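Local coordinates for halogenase PltM (PDB 6BZN), which halogenates phenolic compounds using chloride, bromide or iodide, probably with reduced FAD and oxygen as in other flavin-dependent halogenases, at residues A[382-385]-A[386-389]; A[312-315]-A[316-320]. One frame throughout, in Å; residues are numbered along the deposited sequence.

Contact 1: A[382-385]-A[386-389]; sequences FIEV and ERHC
Glu384 and Arg387 lie side by side on the outer side of the helix and point the same way, joined by one salt bridge. Glu384 OE1 receives Arg387 NH1 at 2.9 Å, with an N-H...O angle of 160°. The proton arrives on the syn side of the carboxylate, somewhat out of its plane, while OE1 sits almost in the guanidinium plane. Since the two planes stand 86° apart and Glu384 OE2 is 4.0 Å from Arg387 NH1, the bridge is single-pronged. The glutamate places its CG beside its backbone N and bends at chi2 (-63°), turning OE1 toward the extended arginine, whose CD passes 3.5 Å from that OE1.

Glu386 leaves the helix at roughly a right angle to Glu384. Its extended chain brings OE1 to 3.9 Å from Ile383 CD1, whereas the charge is met outside the segment: OE2 makes a salt bridge with Arg379 and accepts a hydrogen bond from the backbone N of Asn331.

Val385 O has two partners. Cys389 N donates to it at 3.0 Å, and a water at 2.8 Å. That water also lies 2.7 Å from His388 ND1, in the ring plane at its edge, and so helps fix the turn of the imidazole; His388 NE2 is hydrogen-bonded to a glycerol.

Arg387 N to Ile383 O, at 2.9 Å, is a regular i to i+4 bond, while Glu386 N to Phe382 O is weak. With Phe382 at the N-cap position, these are the opening turns of alpha helix 383-406, stapled by an i to i+3 salt bridge.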
ATOM      1  N   PHE A 382      22.861  -0.303  -6.778  1.00 15.70           N
ATOM      2  CA  PHE A 382      21.479  -0.309  -6.266  1.00 15.38           C
ATOM      3  C   PHE A 382      20.740   0.999  -6.534  1.00 14.95           C
ATOM      4  O   PHE A 382      19.629   1.193  -6.055  1.00 14.30           O
ATOM      5  CB  PHE A 382      21.506  -0.642  -4.774  1.00 14.91           C
ATOM      6  CG  PHE A 382      22.298  -1.884  -4.461  1.00 15.20           C
ATOM      7  CD1 PHE A 382      21.829  -3.126  -4.842  1.00 15.72           C
ATOM      8  CD2 PHE A 382      23.513  -1.810  -3.792  1.00 15.86           C
ATOM      9  CE1 PHE A 382      22.559  -4.274  -4.576  1.00 16.38           C
ATOM     10  CE2 PHE A 382      24.246  -2.952  -3.522  1.00 16.14           C
ATOM     11  CZ  PHE A 382      23.768  -4.188  -3.923  1.00 16.11           C
ATOM     12  N   ILE A 383      21.322   1.871  -7.358  1.00 15.29           N
ATOM     13  CA  ILE A 383      20.790   3.226  -7.510  1.00 16.02           C
ATOM     14  C   ILE A 383      19.364   3.247  -8.065  1.00 15.78           C
ATOM     15  O   ILE A 383      18.568   4.083  -7.673  1.00 16.00           O
ATOM     16  CB  ILE A 383      21.739   4.133  -8.343  1.00 16.06           C
ATOM     17  CG1 ILE A 383      21.387   5.608  -8.165  1.00 16.95           C
ATOM     18  CG2 ILE A 383      21.750   3.749  -9.816  1.00 16.40           C
ATOM     19  CD1 ILE A 383      21.702   6.160  -6.793  1.00 17.23           C
ATOM     20  N   GLU A 384      19.030   2.313  -8.944  1.00 15.92           N
ATOM     21  CA  GLU A 384      17.684   2.273  -9.502  1.00 16.42           C
ATOM     22  C   GLU A 384      16.638   1.800  -8.484  1.00 15.38           C
ATOM     23  O   GLU A 384      15.451   2.099  -8.637  1.00 14.66           O
ATOM     24  CB  GLU A 384      17.645   1.429 -10.775  1.00 17.82           C
ATOM     25  CG  GLU A 384      18.498   2.001 -11.911  1.00 19.60           C
ATOM     26  CD  GLU A 384      18.048   3.372 -12.415  1.00 22.68           C
ATOM     27  OE1 GLU A 384      16.832   3.660 -12.397  1.00 23.34           O
ATOM     28  OE2 GLU A 384      18.922   4.164 -12.855  1.00 24.98           O
ATOM     29  N   VAL A 385      17.071   1.070  -7.461  1.00 14.04           N
ATOM     30  CA  VAL A 385      16.185   0.725  -6.349  1.00 13.95           C
ATOM     31  C   VAL A 385      15.803   2.016  -5.598  1.00 13.84           C
ATOM     32  O   VAL A 385      14.620   2.258  -5.298  1.00 13.75           O
ATOM     33  CB  VAL A 385      16.819  -0.329  -5.414  1.00 13.83           C
ATOM     34  CG1 VAL A 385      15.936  -0.613  -4.214  1.00 13.98           C
ATOM     35  CG2 VAL A 385      17.054  -1.625  -6.180  1.00 14.22           C
ATOM     36  N   GLU A 386      16.793   2.852  -5.316  1.00 13.91           N
ATOM     37  CA  GLU A 386      16.536   4.141  -4.681  1.00 14.20           C
ATOM     38  C   GLU A 386      15.669   5.064  -5.533  1.00 14.60           C
ATOM     39  O   GLU A 386      14.761   5.710  -5.026  1.00 14.00           O
ATOM     40  CB  GLU A 386      17.857   4.842  -4.380  1.00 14.66           C
ATOM     41  CG  GLU A 386      17.701   6.158  -3.651  1.00 15.24           C
ATOM     42  CD  GLU A 386      19.030   6.697  -3.194  1.00 16.22           C
ATOM     43  OE1 GLU A 386      19.590   7.566  -3.888  1.00 16.54           O
ATOM     44  OE2 GLU A 386      19.545   6.216  -2.164  1.00 15.53           O
ATOM     45  N   ARG A 387      15.995   5.156  -6.818  1.00 15.26           N
ATOM     46  CA  ARG A 387      15.238   5.997  -7.729  1.00 16.03           C
ATOM     47  C   ARG A 387      13.762   5.598  -7.750  1.00 14.97           C
ATOM     48  O   ARG A 387      12.899   6.452  -7.601  1.00 15.01           O
ATOM     49  CB  ARG A 387      15.842   5.957  -9.131  1.00 17.64           C
ATOM     50  CG  ARG A 387      15.041   6.725 -10.172  1.00 20.17           C
ATOM     51  CD  ARG A 387      15.822   6.828 -11.471  1.00 21.95           C
ATOM     52  NE  ARG A 387      14.999   7.336 -12.574  1.00 23.86           N
ATOM     53  CZ  ARG A 387      14.812   6.743 -13.758  1.00 24.56           C
ATOM     54  NH1 ARG A 387      15.380   5.581 -14.069  1.00 23.89           N
ATOM     55  NH2 ARG A 387      14.037   7.339 -14.669  1.00 25.45           N
ATOM     56  N   HIS A 388      13.476   4.310  -7.922  1.00 14.16           N
ATOM     57  CA  HIS A 388      12.098   3.835  -7.815  1.00 13.56           C
ATOM     58  C   HIS A 388      11.451   4.223  -6.466  1.00 13.32           C
ATOM     59  O   HIS A 388      10.380   4.824  -6.446  1.00 12.54           O
ATOM     60  CB  HIS A 388      11.992   2.323  -8.014  1.00 13.62           C
ATOM     61  CG  HIS A 388      10.683   1.782  -7.549  1.00 13.32           C
ATOM     62  ND1 HIS A 388      10.546   1.069  -6.378  1.00 13.36           N
ATOM     63  CD2 HIS A 388       9.433   1.972  -8.025  1.00 13.10           C
ATOM     64  CE1 HIS A 388       9.272   0.786  -6.190  1.00 13.43           C
ATOM     65  NE2 HIS A 388       8.576   1.333  -7.170  1.00 13.20           N
ATOM     66  N   CYS A 389      12.108   3.914  -5.348  1.00 13.16           N
ATOM     67  CA  CYS A 389      11.464   4.081  -4.040  1.00 13.49           C
ATOM     68  C   CYS A 389      11.197   5.544  -3.709  1.00 12.95           C
ATOM     69  O   CYS A 389      10.078   5.909  -3.294  1.00 12.34           O
ATOM     70  CB  CYS A 389      12.269   3.428  -2.923  1.00 14.22           C
ATOM     71  SG  CYS A 389      11.349   3.458  -1.365  1.00 16.41           S
TER
HETATM   72  O   HOH W   1      12.778   0.213  -5.042  1.00 16.84           O

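Contact 2: A[312-315]-A[316-320]; sequences AVNA and REWIY
The backbone oxygen of Arg316 has Asn314 CG 3.0 Å away and takes a weak hydrogen bond from the hydroxyl of Thr220. The site is an irregular break in strand 313-321, one of the two outermost strands of the mixed sheet, paired antiparallel with strand 215-223. Backbone bonds give the evidence: Val313 pairs with Leu223 and Ala315 with His221, but Ile319 with Phe219, so two extra residues are accommodated between the two halves. With its CG anti to the backbone N (chi1 -153°), Asn314 carries the amide to the Trp318 ring. There it meets one face of the indole, CG standing 4.3 Å above the ring plane and offset toward the rim, with amide and ring planes 64° apart. Replacing Asn314 by an alanine removes the amide, which would probably leave that part of the indole face without the group now lying over it. Arg316 itself, bent at chi3, makes a cation-pi contact with Phe60. The indole is held from other directions too: Phe278 meets it edge-to-face, and Trp318 NE1 donates a hydrogen bond to Glu292 OE2.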
ATOM      1  N   ALA A 312     -21.605  -2.695  17.079  1.00 19.93           N
ATOM      2  CA  ALA A 312     -20.201  -3.104  16.929  1.00 19.22           C
ATOM      3  C   ALA A 312     -19.481  -3.124  18.275  1.00 19.20           C
ATOM      4  O   ALA A 312     -19.804  -2.345  19.165  1.00 19.22           O
ATOM      5  CB  ALA A 312     -19.464  -2.179  15.969  1.00 18.39           C
ATOM      6  N   VAL A 313     -18.509  -4.011  18.421  1.00 18.39           N
ATOM      7  CA  VAL A 313     -17.591  -3.961  19.568  1.00 19.00           C
ATOM      8  C   VAL A 313     -16.162  -4.078  19.098  1.00 18.14           C
ATOM      9  O   VAL A 313     -15.840  -4.838  18.172  1.00 17.18           O
ATOM     10  CB  VAL A 313     -17.858  -5.055  20.637  1.00 21.01           C
ATOM     11  CG1 VAL A 313     -19.145  -4.755  21.391  1.00 22.81           C
ATOM     12  CG2 VAL A 313     -17.929  -6.431  20.020  1.00 21.59           C
ATOM     13  N   ASN A 314     -15.305  -3.345  19.782  1.00 18.89           N
ATOM     14  CA  ASN A 314     -13.892  -3.332  19.486  1.00 19.19           C
ATOM     15  C   ASN A 314     -13.283  -4.649  19.932  1.00 18.98           C
ATOM     16  O   ASN A 314     -13.589  -5.111  21.018  1.00 20.09           O
ATOM     17  CB  ASN A 314     -13.242  -2.157  20.215  1.00 20.24           C
ATOM     18  CG  ASN A 314     -12.020  -1.654  19.522  1.00 20.69           C
ATOM     19  OD1 ASN A 314     -11.530  -2.281  18.581  1.00 23.13           O
ATOM     20  ND2 ASN A 314     -11.492  -0.537  19.990  1.00 21.33           N
ATOM     21  N   ALA A 315     -12.477  -5.273  19.072  1.00 18.50           N
ATOM     22  CA  ALA A 315     -11.829  -6.560  19.367  1.00 18.57           C
ATOM     23  C   ALA A 315     -10.358  -6.440  19.719  1.00 19.22           C
ATOM     24  O   ALA A 315      -9.709  -7.451  19.973  1.00 22.07           O
ATOM     25  CB  ALA A 315     -11.981  -7.501  18.183  1.00 18.53           C
ATOM     26  N   ARG A 316      -9.828  -5.224  19.661  1.00 18.33           N
ATOM     27  CA  ARG A 316      -8.448  -4.913  20.036  1.00 18.82           C
ATOM     28  C   ARG A 316      -8.437  -3.533  20.690  1.00 18.73           C
ATOM     29  O   ARG A 316      -9.432  -2.799  20.613  1.00 18.69           O
ATOM     30  CB  ARG A 316      -7.546  -4.728  18.807  1.00 18.78           C
ATOM     31  CG  ARG A 316      -7.676  -5.672  17.643  1.00 18.42           C
ATOM     32  CD  ARG A 316      -6.632  -5.306  16.591  1.00 17.43           C
ATOM     33  NE  ARG A 316      -5.316  -5.270  17.213  1.00 17.59           N
ATOM     34  CZ  ARG A 316      -4.606  -6.342  17.566  1.00 17.61           C
ATOM     35  NH1 ARG A 316      -5.040  -7.585  17.304  1.00 17.54           N
ATOM     36  NH2 ARG A 316      -3.446  -6.170  18.179  1.00 17.73           N
ATOM     37  N   GLU A 317      -7.295  -3.149  21.250  1.00 19.03           N
ATOM     38  CA  GLU A 317      -7.074  -1.754  21.630  1.00 20.31           C
ATOM     39  C   GLU A 317      -6.857  -0.929  20.369  1.00 18.69           C
ATOM     40  O   GLU A 317      -6.201  -1.387  19.425  1.00 18.16           O
ATOM     41  CB  GLU A 317      -5.854  -1.602  22.552  1.00 22.83           C
ATOM     42  CG  GLU A 317      -5.967  -2.363  23.867  1.00 26.48           C
ATOM     43  CD  GLU A 317      -7.278  -2.115  24.610  1.00 30.93           C
ATOM     44  OE1 GLU A 317      -7.547  -0.944  24.964  1.00 34.40           O
ATOM     45  OE2 GLU A 317      -8.042  -3.099  24.835  1.00 33.90           O
ATOM     46  N   TRP A 318      -7.435   0.269  20.340  1.00 17.55           N
ATOM     47  CA  TRP A 318      -7.098   1.254  19.316  1.00 16.71           C
ATOM     48  C   TRP A 318      -5.598   1.548  19.345  1.00 16.89           C
ATOM     49  O   TRP A 318      -4.987   1.576  20.413  1.00 16.74           O
ATOM     50  CB  TRP A 318      -7.839   2.580  19.552  1.00 16.27           C
ATOM     51  CG  TRP A 318      -9.289   2.618  19.226  1.00 15.93           C
ATOM     52  CD1 TRP A 318     -10.331   2.556  20.113  1.00 16.17           C
ATOM     53  CD2 TRP A 318      -9.876   2.765  17.931  1.00 15.69           C
ATOM     54  NE1 TRP A 318     -11.521   2.650  19.447  1.00 16.27           N
ATOM     55  CE2 TRP A 318     -11.272   2.782  18.107  1.00 16.01           C
ATOM     56  CE3 TRP A 318      -9.358   2.882  16.637  1.00 15.46           C
ATOM     57  CZ2 TRP A 318     -12.162   2.903  17.034  1.00 15.34           C
ATOM     58  CZ3 TRP A 318     -10.240   3.013  15.576  1.00 15.26           C
ATOM     59  CH2 TRP A 318     -11.628   3.023  15.784  1.00 15.13           C
ATOM     60  N   ILE A 319      -5.014   1.751  18.172  1.00 15.69           N
ATOM     61  CA  ILE A 319      -3.667   2.290  18.057  1.00 16.91           C
ATOM     62  C   ILE A 319      -3.809   3.676  17.452  1.00 16.31           C
ATOM     63  O   ILE A 319      -4.562   3.843  16.492  1.00 15.32           O
ATOM     64  CB  ILE A 319      -2.784   1.421  17.138  1.00 18.10           C
ATOM     65  CG1 ILE A 319      -2.595   0.020  17.733  1.00 19.95           C
ATOM     66  CG2 ILE A 319      -1.436   2.093  16.876  1.00 18.85           C
ATOM     67  CD1 ILE A 319      -1.611  -0.028  18.884  1.00 21.55           C
ATOM     68  N   TYR A 320      -3.113   4.655  18.025  1.00 15.63           N
ATOM     69  CA  TYR A 320      -3.066   6.008  17.492  1.00 16.06           C
ATOM     70  C   TYR A 320      -1.644   6.317  17.062  1.00 16.59           C
ATOM     71  O   TYR A 320      -0.716   6.067  17.815  1.00 15.71           O
ATOM     72  CB  TYR A 320      -3.500   7.012  18.556  1.00 16.63           C
ATOM     73  CG  TYR A 320      -3.248   8.457  18.172  1.00 17.17           C
ATOM     74  CD1 TYR A 320      -3.829   9.010  17.027  1.00 17.51           C
ATOM     75  CD2 TYR A 320      -2.455   9.281  18.962  1.00 18.73           C
ATOM     76  CE1 TYR A 320      -3.610  10.344  16.676  1.00 17.66           C
ATOM     77  CE2 TYR A 320      -2.233  10.611  18.620  1.00 18.64           C
ATOM     78  CZ  TYR A 320      -2.819  11.141  17.493  1.00 18.67           C
ATOM     79  OH  TYR A 320      -2.577  12.466  17.179  1.00 19.56           O
TER

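How the contacts relate
Contact 2 comes first along the chain, with strand 336-338 and helices 340-343 and 352-374 among the elements before contact 1. They share no secondary structure: 312-320 belongs to an edge strand of the mixed sheet, 382-389 to the start of helix 383-406. Their centres are 37 Å apart, on opposite sides of the chain's centre. Each lies within 10 Å of residues that bind FAD in structures of this protein, though none is bound to this chain here: Arg316 is near Arg59 and Val62, of one FAD position, and Cys389 near Tyr326 and Gln341, of others. The two are thus probably independent local arrangements, their nearest atoms about 22 Å apart.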